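Local coordinates for putative (Helicobacter pylori J99, PDB 4R7K), which is of unknown function but belongs to the SRPBCC superfamily, whose members commonly bind hydrophobic ligands, so it may do the same, at residues T155-S160 with N173-G178; V60-H63 with S68-E71; K53-N58 with G185-S190. All blocks are in the same frame, centred on the assembly; numbering follows the deposited sequence.

Contact 1: T155-S160 with N173-G178; sequences TQESQS and NAMLNG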
ATOM      1  N   THR A 155       7.281  14.591  -8.869  1.00 21.38           N
ATOM      2  CA  THR A 155       6.228  14.357  -9.800  1.00 20.64           C
ATOM      3  C   THR A 155       4.844  14.621  -9.142  1.00 19.49           C
ATOM      4  O   THR A 155       4.542  14.169  -8.018  1.00 18.50           O
ATOM      5  CB  THR A 155       6.323  12.985 -10.475  1.00 22.93           C
ATOM      6  OG1 THR A 155       5.428  12.963 -11.593  1.00 24.20           O
ATOM      7  CG2 THR A 155       5.970  11.863  -9.513  1.00 23.55           C
ATOM      8  N   GLN A 156       4.017  15.353  -9.862  1.00 18.04           N
ATOM      9  CA  GLN A 156       2.708  15.768  -9.381  1.00 16.91           C
ATOM     10  C   GLN A 156       1.713  15.646 -10.473  1.00 20.01           C
ATOM     11  O   GLN A 156       2.020  15.928 -11.628  1.00 20.79           O
ATOM     12  CB  GLN A 156       2.742  17.210  -8.865  1.00 17.90           C
ATOM     13  CG  GLN A 156       3.709  17.441  -7.737  1.00 18.93           C
ATOM     14  CD  GLN A 156       3.699  18.857  -7.192  1.00 19.88           C
ATOM     15  OE1 GLN A 156       3.577  19.847  -7.922  1.00 20.70           O
ATOM     16  NE2 GLN A 156       3.832  18.956  -5.892  1.00 23.26           N
ATOM     17  N   GLU A 157       0.506  15.178 -10.131  1.00 20.91           N
ATOM     18  CA  GLU A 157      -0.544  15.009 -11.114  1.00 19.93           C
ATOM     19  C   GLU A 157      -1.850  15.600 -10.568  1.00 20.11           C
ATOM     20  O   GLU A 157      -2.217  15.384  -9.388  1.00 18.21           O
ATOM     21  CB  GLU A 157      -0.782  13.516 -11.442  1.00 22.23           C
ATOM     22  CG  GLU A 157      -1.861  13.270 -12.483  1.00 24.89           C
ATOM     23  CD  GLU A 157      -1.892  11.827 -13.029  1.00 31.85           C
ATOM     24  OE1 GLU A 157      -3.000  11.297 -13.194  1.00 33.65           O
ATOM     25  OE2 GLU A 157      -0.826  11.204 -13.271  1.00 33.87           O
ATOM     26  N   SER A 158      -2.546  16.283 -11.463  1.00 19.47           N
ATOM     27  CA  SER A 158      -3.838  16.904 -11.200  1.00 19.69           C
ATOM     28  C   SER A 158      -4.817  16.206 -12.141  1.00 21.12           C
ATOM     29  O   SER A 158      -4.535  16.067 -13.346  1.00 23.11           O
ATOM     30  CB  SER A 158      -3.722  18.411 -11.512  1.00 20.87           C
ATOM     31  OG  SER A 158      -4.949  19.103 -11.296  1.00 22.25           O
ATOM     32  N   GLN A 159      -5.976  15.814 -11.619  1.00 22.60           N
ATOM     33  CA  GLN A 159      -6.929  15.017 -12.350  1.00 25.94           C
ATOM     34  C   GLN A 159      -8.340  15.614 -12.276  1.00 26.33           C
ATOM     35  O   GLN A 159      -8.767  16.124 -11.214  1.00 24.56           O
ATOM     36  CB  GLN A 159      -6.992  13.606 -11.761  1.00 24.42           C
ATOM     37  CG  GLN A 159      -5.675  12.872 -11.624  1.00 25.95           C
ATOM     38  CD  GLN A 159      -5.838  11.452 -11.039  1.00 28.71           C
ATOM     39  OE1 GLN A 159      -6.662  11.216 -10.169  1.00 28.87           O
ATOM     40  NE2 GLN A 159      -5.028  10.514 -11.523  1.00 29.01           N
ATOM     41  N   SER A 160      -9.060  15.506 -13.379  1.00 25.76           N
ATOM     42  CA  SER A 160     -10.436  15.986 -13.450  1.00 28.09           C
ATOM     43  C   SER A 160     -11.371  14.917 -14.032  1.00 29.73           C
ATOM     44  O   SER A 160     -11.035  14.238 -15.008  1.00 30.82           O
ATOM     45  CB  SER A 160     -10.522  17.250 -14.298  1.00 30.74           C
ATOM     46  OG  SER A 160      -9.788  18.301 -13.678  1.00 37.75           O
ATOM     47  N   ASN A 173      -4.266   4.947  -1.073  1.00 26.25           N
ATOM     48  CA  ASN A 173      -4.233   5.865  -2.189  1.00 24.06           C
ATOM     49  C   ASN A 173      -3.465   5.239  -3.344  1.00 25.79           C
ATOM     50  O   ASN A 173      -2.245   5.176  -3.329  1.00 22.77           O
ATOM     51  CB  ASN A 173      -3.656   7.196  -1.727  1.00 25.99           C
ATOM     52  CG  ASN A 173      -3.718   8.257  -2.780  1.00 27.34           C
ATOM     53  OD1 ASN A 173      -3.599   7.976  -3.981  1.00 27.92           O
ATOM     54  ND2 ASN A 173      -3.922   9.507  -2.339  1.00 28.98           N
ATOM     55  N   ALA A 174      -4.208   4.758  -4.336  1.00 30.09           N
ATOM     56  CA  ALA A 174      -3.640   4.044  -5.483  1.00 32.23           C
ATOM     57  C   ALA A 174      -2.622   4.854  -6.281  1.00 30.44           C
ATOM     58  O   ALA A 174      -1.523   4.361  -6.572  1.00 31.27           O
ATOM     59  CB  ALA A 174      -4.744   3.535  -6.392  1.00 37.71           C
HETATM   60  N   MSE A 175      -2.995   6.078  -6.619  1.00 29.69           N
HETATM   61  CA  MSE A 175      -2.146   6.986  -7.354  1.00 28.11           C
HETATM   62  C   MSE A 175      -0.865   7.300  -6.611  1.00 26.84           C
HETATM   63  O   MSE A 175       0.223   7.322  -7.203  1.00 23.80           O
HETATM   64  CB  MSE A 175      -2.881   8.298  -7.587  1.00 30.36           C
HETATM   65  CG  MSE A 175      -4.098   8.207  -8.497  1.00 32.34           C
HETATM   66 SE   MSE A 175      -3.641   7.455 -10.260  1.00 37.57          SE
HETATM   67  CE  MSE A 175      -2.307   8.844 -10.726  1.00 34.27           C
ATOM     68  N   LEU A 176      -0.975   7.603  -5.313  1.00 23.76           N
ATOM     69  CA  LEU A 176       0.214   7.899  -4.503  1.00 21.38           C
ATOM     70  C   LEU A 176       1.265   6.756  -4.505  1.00 21.87           C
ATOM     71  O   LEU A 176       2.465   6.977  -4.674  1.00 19.38           O
ATOM     72  CB  LEU A 176      -0.220   8.173  -3.056  1.00 24.61           C
ATOM     73  CG  LEU A 176       0.865   8.568  -2.060  1.00 25.23           C
ATOM     74  CD1 LEU A 176       1.276   9.997  -2.347  1.00 26.96           C
ATOM     75  CD2 LEU A 176       0.425   8.450  -0.618  1.00 27.00           C
ATOM     76  N   ASN A 177       0.779   5.535  -4.327  1.00 22.15           N
ATOM     77  CA  ASN A 177       1.628   4.387  -4.255  1.00 22.43           C
ATOM     78  C   ASN A 177       2.172   4.008  -5.625  1.00 21.57           C
ATOM     79  O   ASN A 177       3.320   3.608  -5.707  1.00 23.42           O
ATOM     80  CB  ASN A 177       0.875   3.237  -3.568  1.00 23.15           C
ATOM     81  CG  ASN A 177       0.745   3.470  -2.060  1.00 25.96           C
ATOM     82  OD1 ASN A 177      -0.345   3.696  -1.541  1.00 29.00           O
ATOM     83  ND2 ASN A 177       1.873   3.548  -1.391  1.00 26.23           N
ATOM     84  N   GLY A 178       1.361   4.148  -6.677  1.00 21.67           N
ATOM     85  CA  GLY A 178       1.809   3.883  -8.043  1.00 22.24           C
ATOM     86  C   GLY A 178       2.905   4.864  -8.455  1.00 20.79           C
ATOM     87  O   GLY A 178       3.926   4.478  -9.004  1.00 21.75           O
TER
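Met175 reaches from the first turn of helix 174-190 to Glu157 and Gln159 on strand 150-160. This is the sheet-to-helix packing of the helix-grip fold, in which a long C-terminal helix lies against a curved antiparallel sheet. Met175 is selenomethionine in this crystal.

The contact between the segments is van der Waals in nature. Glu157 and Gln159 are two residues apart on the strand, and both point to the helix. The chain of Met175 is bent at chi2 (-57°) and again at chi3, which brings its methyl group up against the bonded pair of polar ends. Met175 CE lies 3.3 Å from Gln159 NE2 and 3.5 Å from Glu157 OE1. The other carboxylate oxygen, Glu157 OE2, is 3.8 Å from the same Met175 CE. The selenium follows behind, with Met175 SE 3.6 Å from Gln159 NE2. Glu157 crosses Met175 at about a right angle, while Gln159 comes to meet it from the opposite direction. Asn44 and Val46 of the neighbouring strand 44-53 also touch Met175.

The polar bonds run within each segment or to residues outside both. Gln159 NE2 bonds to Glu157 and Gln159 OE1 to Asn44 ND2, so both ends of this buried amide are used and its rotation is fixed. Val137 and His139 from strand 136-146 and His179 from the helix pack on Glu157. On the helix side, Asn173 is the N-cap. Asn173 OD1 accepts from Leu176 N at 3.0 Å, with the donor above the carbonyl plane. One turn on, the Asn177 side chain is hydrogen-bonded to Asn177 of a second subunit.

The bond that pairs the two strand side chains is short and nearly straight: Gln159 NE2 donates to Glu157 OE1 at 2.7 Å (167°), in its own amide plane but from above the carboxylate plane, 41° out of it.

Contact 2: V60-H63 with S68-E71; sequences VVQH and SHWE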
ATOM      1  N   VAL A  60      18.902  10.210 -15.401  1.00 26.29           N
ATOM      2  CA  VAL A  60      17.514  10.234 -14.968  1.00 25.45           C
ATOM      3  C   VAL A  60      16.637  10.835 -16.062  1.00 24.96           C
ATOM      4  O   VAL A  60      15.589  10.282 -16.408  1.00 24.61           O
ATOM      5  CB  VAL A  60      17.371  11.002 -13.636  1.00 25.30           C
ATOM      6  CG1 VAL A  60      15.903  11.242 -13.304  1.00 25.67           C
ATOM      7  CG2 VAL A  60      18.067  10.241 -12.523  1.00 25.38           C
ATOM      8  N   VAL A  61      17.092  11.941 -16.648  1.00 23.58           N
ATOM      9  CA  VAL A  61      16.332  12.597 -17.713  1.00 24.63           C
ATOM     10  C   VAL A  61      16.148  11.614 -18.888  1.00 25.06           C
ATOM     11  O   VAL A  61      15.062  11.453 -19.451  1.00 23.56           O
ATOM     12  CB  VAL A  61      17.018  13.908 -18.144  1.00 25.35           C
ATOM     13  CG1 VAL A  61      16.364  14.504 -19.372  1.00 27.44           C
ATOM     14  CG2 VAL A  61      17.010  14.923 -17.026  1.00 26.48           C
ATOM     15  N   GLN A  62      17.221  10.913 -19.232  1.00 26.30           N
ATOM     16  CA  GLN A  62      17.152   9.980 -20.305  1.00 25.75           C
ATOM     17  C   GLN A  62      16.131   8.907 -20.041  1.00 25.90           C
ATOM     18  O   GLN A  62      15.349   8.563 -20.927  1.00 28.25           O
ATOM     19  CB  GLN A  62      18.511   9.336 -20.471  1.00 27.80           C
ATOM     20  CG  GLN A  62      18.525   8.312 -21.559  1.00 28.28           C
ATOM     21  CD  GLN A  62      19.831   7.592 -21.632  1.00 30.77           C
ATOM     22  OE1 GLN A  62      20.729   7.804 -20.800  1.00 32.65           O
ATOM     23  NE2 GLN A  62      19.949   6.715 -22.616  1.00 32.19           N
ATOM     24  N   HIS A  63      16.126   8.366 -18.828  1.00 24.79           N
ATOM     25  CA  HIS A  63      15.210   7.265 -18.525  1.00 25.33           C
ATOM     26  C   HIS A  63      13.774   7.687 -18.293  1.00 25.43           C
ATOM     27  O   HIS A  63      12.868   6.842 -18.317  1.00 27.85           O
ATOM     28  CB  HIS A  63      15.701   6.424 -17.366  1.00 25.04           C
ATOM     29  CG  HIS A  63      16.963   5.691 -17.656  1.00 27.76           C
ATOM     30  ND1 HIS A  63      17.923   5.462 -16.700  1.00 27.44           N
ATOM     31  CD2 HIS A  63      17.425   5.134 -18.800  1.00 28.54           C
ATOM     32  CE1 HIS A  63      18.924   4.793 -17.238  1.00 29.39           C
ATOM     33  NE2 HIS A  63      18.650   4.591 -18.516  1.00 29.31           N
ATOM     34  N   SER A  68      10.631   4.254 -23.798  1.00 35.53           N
ATOM     35  CA  SER A  68      10.903   2.825 -24.010  1.00 35.86           C
ATOM     36  C   SER A  68      11.466   2.175 -22.731  1.00 33.16           C
ATOM     37  O   SER A  68      11.351   0.979 -22.553  1.00 34.46           O
ATOM     38  CB  SER A  68      11.845   2.579 -25.208  1.00 38.46           C
ATOM     39  OG  SER A  68      13.167   3.021 -24.931  1.00 38.46           O
ATOM     40  N   HIS A  69      12.045   2.965 -21.833  1.00 32.62           N
ATOM     41  CA  HIS A  69      12.583   2.427 -20.564  1.00 31.65           C
ATOM     42  C   HIS A  69      11.540   2.171 -19.480  1.00 27.96           C
ATOM     43  O   HIS A  69      11.773   1.374 -18.570  1.00 28.88           O
ATOM     44  CB  HIS A  69      13.612   3.385 -19.986  1.00 30.23           C
ATOM     45  CG  HIS A  69      14.801   3.594 -20.864  1.00 34.77           C
ATOM     46  ND1 HIS A  69      15.812   2.668 -20.979  1.00 38.91           N
ATOM     47  CD2 HIS A  69      15.142   4.628 -21.667  1.00 35.14           C
ATOM     48  CE1 HIS A  69      16.712   3.111 -21.838  1.00 40.13           C
ATOM     49  NE2 HIS A  69      16.337   4.309 -22.252  1.00 38.42           N
ATOM     50  N   TRP A  70      10.412   2.866 -19.566  1.00 28.01           N
ATOM     51  CA  TRP A  70       9.366   2.818 -18.530  1.00 28.65           C
ATOM     52  C   TRP A  70       8.969   1.399 -18.144  1.00 29.01           C
ATOM     53  O   TRP A  70       8.942   1.033 -16.957  1.00 28.84           O
ATOM     54  CB  TRP A  70       8.126   3.577 -19.013  1.00 27.92           C
ATOM     55  CG  TRP A  70       8.294   5.060 -19.107  1.00 28.91           C
ATOM     56  CD1 TRP A  70       9.460   5.777 -18.992  1.00 28.66           C
ATOM     57  CD2 TRP A  70       7.289   6.003 -19.499  1.00 27.44           C
ATOM     58  NE1 TRP A  70       9.220   7.109 -19.209  1.00 28.44           N
ATOM     59  CE2 TRP A  70       7.900   7.276 -19.532  1.00 26.32           C
ATOM     60  CE3 TRP A  70       5.925   5.896 -19.802  1.00 27.35           C
ATOM     61  CZ2 TRP A  70       7.200   8.423 -19.843  1.00 26.66           C
ATOM     62  CZ3 TRP A  70       5.237   7.028 -20.118  1.00 29.76           C
ATOM     63  CH2 TRP A  70       5.876   8.290 -20.131  1.00 26.39           C
ATOM     64  N   GLU A  71       8.676   0.601 -19.143  1.00 30.26           N
ATOM     65  CA  GLU A  71       8.232  -0.777 -18.915  1.00 33.30           C
ATOM     66  C   GLU A  71       9.287  -1.615 -18.204  1.00 34.01           C
ATOM     67  O   GLU A  71       8.978  -2.579 -17.498  1.00 35.88           O
ATOM     68  CB  GLU A  71       7.835  -1.425 -20.252  1.00 38.72           C
ATOM     69  CG  GLU A  71       7.128  -2.745 -20.057  1.00 48.04           C
ATOM     70  CD  GLU A  71       6.643  -3.366 -21.344  1.00 53.25           C
ATOM     71  OE1 GLU A  71       5.808  -4.284 -21.248  1.00 58.25           O
ATOM     72  OE2 GLU A  71       7.082  -2.941 -22.438  1.00 57.48           O
TER
HETATM   73  O   HOH W   1      17.747   5.951 -24.399  1.00 37.67           O
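His63 and His69 form a T-shaped (edge-to-face) ring pair. The edge of His63 is aimed at one face of His69, with CD2 of His63 over the ring centre and 3.5 Å above the plane. The centroids are 4.6 Å apart and the planes meet at 66°. Beside the pair, water 1 joins the segments. It accepts from Gln62 NE2 at 2.9 Å and lies in the plane of the His69 ring, 3.0 Å from His69 NE2. His63 O meets the edge of the Trp70 indole, 3.6 Å from Trp70 CD1.

Segment 60-63 lies in helix 57-65, and segment 68-71 runs into the short helix 70-73. In this helix-grip fold they follow the first long strand, 44-53, and the short connection between them brings the histidines together.

A second shell sets each group. Ser68 OG lies over the opposite face of His69, toward the rim, and is hydrogen-bonded to Asp66. His63 ND1 is bonded to Ser190 OG and His69 ND1 to Tyr189 OH, both at the end of helix 174-190. Lys59 NZ binds Gln62 OE1. Tyr73 OH bonds to His63 O. Trp70 NE1 is bonded to Leu64 O, and its indole packs among Trp182, Trp123 and Phe98.

Contact 3: K53-N58 with G185-S190; sequences KGLDFN and GLVAYS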
ATOM      1  N   LYS A  53      21.238  10.844  -3.413  1.00 28.36           N
ATOM      2  CA  LYS A  53      22.658  11.200  -3.468  1.00 30.60           C
ATOM      3  C   LYS A  53      23.371  10.346  -4.491  1.00 31.55           C
ATOM      4  O   LYS A  53      23.099   9.172  -4.593  1.00 31.22           O
ATOM      5  CB  LYS A  53      23.264  10.953  -2.074  1.00 31.96           C
ATOM      6  CG  LYS A  53      24.749  11.277  -1.866  1.00 36.36           C
ATOM      7  CD  LYS A  53      24.988  12.729  -1.555  1.00 38.07           C
ATOM      8  CE  LYS A  53      26.393  12.928  -0.987  1.00 43.00           C
ATOM      9  NZ  LYS A  53      26.657  14.363  -0.722  1.00 43.53           N
ATOM     10  N   GLY A  54      24.267  10.955  -5.272  1.00 32.52           N
ATOM     11  CA  GLY A  54      25.106  10.213  -6.236  1.00 35.34           C
ATOM     12  C   GLY A  54      24.414   9.762  -7.512  1.00 36.55           C
ATOM     13  O   GLY A  54      24.967   9.002  -8.284  1.00 39.21           O
ATOM     14  N   LEU A  55      23.184  10.207  -7.704  1.00 32.91           N
ATOM     15  CA  LEU A  55      22.393   9.874  -8.892  1.00 35.88           C
ATOM     16  C   LEU A  55      22.759  10.866 -10.001  1.00 35.90           C
ATOM     17  O   LEU A  55      22.897  12.055  -9.728  1.00 35.29           O
ATOM     18  CB  LEU A  55      20.916  10.030  -8.544  1.00 34.52           C
ATOM     19  CG  LEU A  55      19.877   9.492  -9.502  1.00 37.11           C
ATOM     20  CD1 LEU A  55      20.161   8.025  -9.797  1.00 40.08           C
ATOM     21  CD2 LEU A  55      18.490   9.687  -8.894  1.00 34.02           C
ATOM     22  N   ASP A  56      22.911  10.389 -11.237  1.00 33.22           N
ATOM     23  CA  ASP A  56      23.268  11.265 -12.341  1.00 31.89           C
ATOM     24  C   ASP A  56      22.033  11.922 -12.992  1.00 30.39           C
ATOM     25  O   ASP A  56      21.121  11.239 -13.469  1.00 27.50           O
ATOM     26  CB  ASP A  56      24.059  10.505 -13.420  1.00 35.72           C
ATOM     27  CG  ASP A  56      24.571  11.437 -14.472  1.00 38.15           C
ATOM     28  OD1 ASP A  56      25.436  12.262 -14.128  1.00 41.68           O
ATOM     29  OD2 ASP A  56      24.062  11.410 -15.602  1.00 39.24           O
ATOM     30  N   PHE A  57      22.015  13.247 -13.006  1.00 26.80           N
ATOM     31  CA  PHE A  57      20.922  14.003 -13.612  1.00 26.14           C
ATOM     32  C   PHE A  57      20.643  13.558 -15.039  1.00 24.80           C
ATOM     33  O   PHE A  57      19.523  13.237 -15.369  1.00 22.79           O
ATOM     34  CB  PHE A  57      21.230  15.500 -13.583  1.00 24.31           C
ATOM     35  CG  PHE A  57      20.244  16.365 -14.336  1.00 24.47           C
ATOM     36  CD1 PHE A  57      19.063  16.781 -13.734  1.00 26.31           C
ATOM     37  CD2 PHE A  57      20.542  16.838 -15.605  1.00 27.51           C
ATOM     38  CE1 PHE A  57      18.178  17.599 -14.409  1.00 25.73           C
ATOM     39  CE2 PHE A  57      19.651  17.650 -16.295  1.00 28.03           C
ATOM     40  CZ  PHE A  57      18.471  18.040 -15.698  1.00 27.20           C
ATOM     41  N   ASN A  58      21.668  13.564 -15.881  1.00 25.60           N
ATOM     42  CA  ASN A  58      21.486  13.202 -17.297  1.00 26.24           C
ATOM     43  C   ASN A  58      20.843  11.842 -17.496  1.00 26.38           C
ATOM     44  O   ASN A  58      19.971  11.674 -18.348  1.00 25.68           O
ATOM     45  CB  ASN A  58      22.810  13.335 -18.052  1.00 28.94           C
ATOM     46  CG  ASN A  58      23.091  14.779 -18.448  1.00 32.27           C
ATOM     47  OD1 ASN A  58      22.156  15.549 -18.752  1.00 34.08           O
ATOM     48  ND2 ASN A  58      24.350  15.152 -18.468  1.00 33.38           N
ATOM     49  N   GLY A 185      11.480   3.152  -9.101  1.00 24.40           N
ATOM     50  CA  GLY A 185      11.983   2.413 -10.227  1.00 25.34           C
ATOM     51  C   GLY A 185      12.960   3.231 -11.054  1.00 23.63           C
ATOM     52  O   GLY A 185      14.022   2.744 -11.452  1.00 26.09           O
ATOM     53  N   LEU A 186      12.594   4.470 -11.308  1.00 22.67           N
ATOM     54  CA  LEU A 186      13.453   5.402 -12.070  1.00 23.09           C
ATOM     55  C   LEU A 186      14.818   5.556 -11.397  1.00 23.19           C
ATOM     56  O   LEU A 186      15.865   5.530 -12.040  1.00 26.09           O
ATOM     57  CB  LEU A 186      12.711   6.740 -12.188  1.00 22.46           C
ATOM     58  CG  LEU A 186      13.403   7.908 -12.862  1.00 23.11           C
ATOM     59  CD1 LEU A 186      13.934   7.526 -14.234  1.00 25.62           C
ATOM     60  CD2 LEU A 186      12.412   9.036 -12.977  1.00 23.53           C
ATOM     61  N   VAL A 187      14.790   5.694 -10.072  1.00 25.46           N
ATOM     62  CA  VAL A 187      15.997   5.770  -9.281  1.00 26.20           C
ATOM     63  C   VAL A 187      16.833   4.484  -9.389  1.00 25.83           C
ATOM     64  O   VAL A 187      18.023   4.532  -9.749  1.00 29.09           O
ATOM     65  CB  VAL A 187      15.666   6.043  -7.818  1.00 26.40           C
ATOM     66  CG1 VAL A 187      16.910   5.844  -6.965  1.00 27.76           C
ATOM     67  CG2 VAL A 187      15.115   7.469  -7.658  1.00 26.08           C
ATOM     68  N   ALA A 188      16.202   3.346  -9.130  1.00 27.06           N
ATOM     69  CA  ALA A 188      16.888   2.043  -9.158  1.00 29.48           C
ATOM     70  C   ALA A 188      17.530   1.772 -10.526  1.00 28.67           C
ATOM     71  O   ALA A 188      18.692   1.326 -10.645  1.00 29.03           O
ATOM     72  CB  ALA A 188      15.890   0.932  -8.827  1.00 30.66           C
ATOM     73  N   TYR A 189      16.790   2.083 -11.567  1.00 27.35           N
ATOM     74  CA  TYR A 189      17.252   1.863 -12.921  1.00 28.80           C
ATOM     75  C   TYR A 189      18.335   2.861 -13.360  1.00 30.11           C
ATOM     76  O   TYR A 189      19.071   2.574 -14.292  1.00 30.45           O
ATOM     77  CB  TYR A 189      16.067   1.972 -13.861  1.00 28.35           C
ATOM     78  CG  TYR A 189      16.238   1.469 -15.291  1.00 29.70           C
ATOM     79  CD1 TYR A 189      16.190   0.111 -15.592  1.00 31.42           C
ATOM     80  CD2 TYR A 189      16.297   2.361 -16.332  1.00 29.33           C
ATOM     81  CE1 TYR A 189      16.284  -0.333 -16.923  1.00 35.36           C
ATOM     82  CE2 TYR A 189      16.382   1.941 -17.633  1.00 33.74           C
ATOM     83  CZ  TYR A 189      16.371   0.608 -17.933  1.00 35.83           C
ATOM     84  OH  TYR A 189      16.443   0.270 -19.252  1.00 42.13           O
ATOM     85  N   SER A 190      18.431   4.010 -12.692  1.00 29.99           N
ATOM     86  CA  SER A 190      19.404   5.046 -13.083  1.00 31.82           C
ATOM     87  C   SER A 190      20.704   4.979 -12.286  1.00 36.68           C
ATOM     88  O   SER A 190      21.697   5.572 -12.682  1.00 35.44           O
ATOM     89  CB  SER A 190      18.768   6.434 -12.998  1.00 30.27           C
ATOM     90  OG  SER A 190      17.656   6.525 -13.887  1.00 27.86           O
TER
HETATM   91  O   HOH W   2      23.271   7.611 -11.847  1.00 35.45           O
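Leu55 turns CG to the far side of its own backbone N (chi1 -168°), and this sends both methyls across to the last turn of helix 174-190. The backbone of Ser190 points CB at Leu55, and chi1 of -61° folds OG back to the preceding turn. In the helix-grip fold this is where the C-terminal end of the long helix meets the loop between strand 44-53 and helix 57-65.

The two Leu55 branches do different work. CD1 touches the serine, with Leu55 CD1 3.8 Å from Ser190 CB. CD2 is turned to the valine, with Leu55 CD2 4.2 Å from Val187 CG2. Val60 and Val151 also pack on Leu55, so the leucine is buried between helices and sheet.

A water makes the polar link. Water 2 accepts from Asp56 N at 2.9 Å and donates to Ser190 O at 2.7 Å. The same Asp56 is the N-cap of helix 57-65, with OD2 bonded to Lys59 N.

The helix end tightens here. Ser190 N bonds to Val187 O at 3.0 Å and weakly to Leu186 O. Ser190 OG is also hydrogen-bonded to His63 ND1. It donates to Leu186 O at 2.8 Å, tilted 24° from the carbonyl plane.

Contacts 1 and 3 both use helix 174-190, the first at its start and the other at its end. Their centres are about 21 Å apart. Contact 1 joins the helix to the sheet and is buried, with a methyl set against polar side chains. Contact 3 is also buried where its side chains touch, but it is aliphatic. Contact 2 is only partly buried and is aromatic. Contacts 2 and 3 each have a bridging water. Their centres are about 10 Å apart, and they share helix 57-65. The main link between them is the probable hydrogen bonds of His63 with Ser190 and His69 with Tyr189. Contacts 1 and 2 do not touch and lie on opposite sides of the chain's centre.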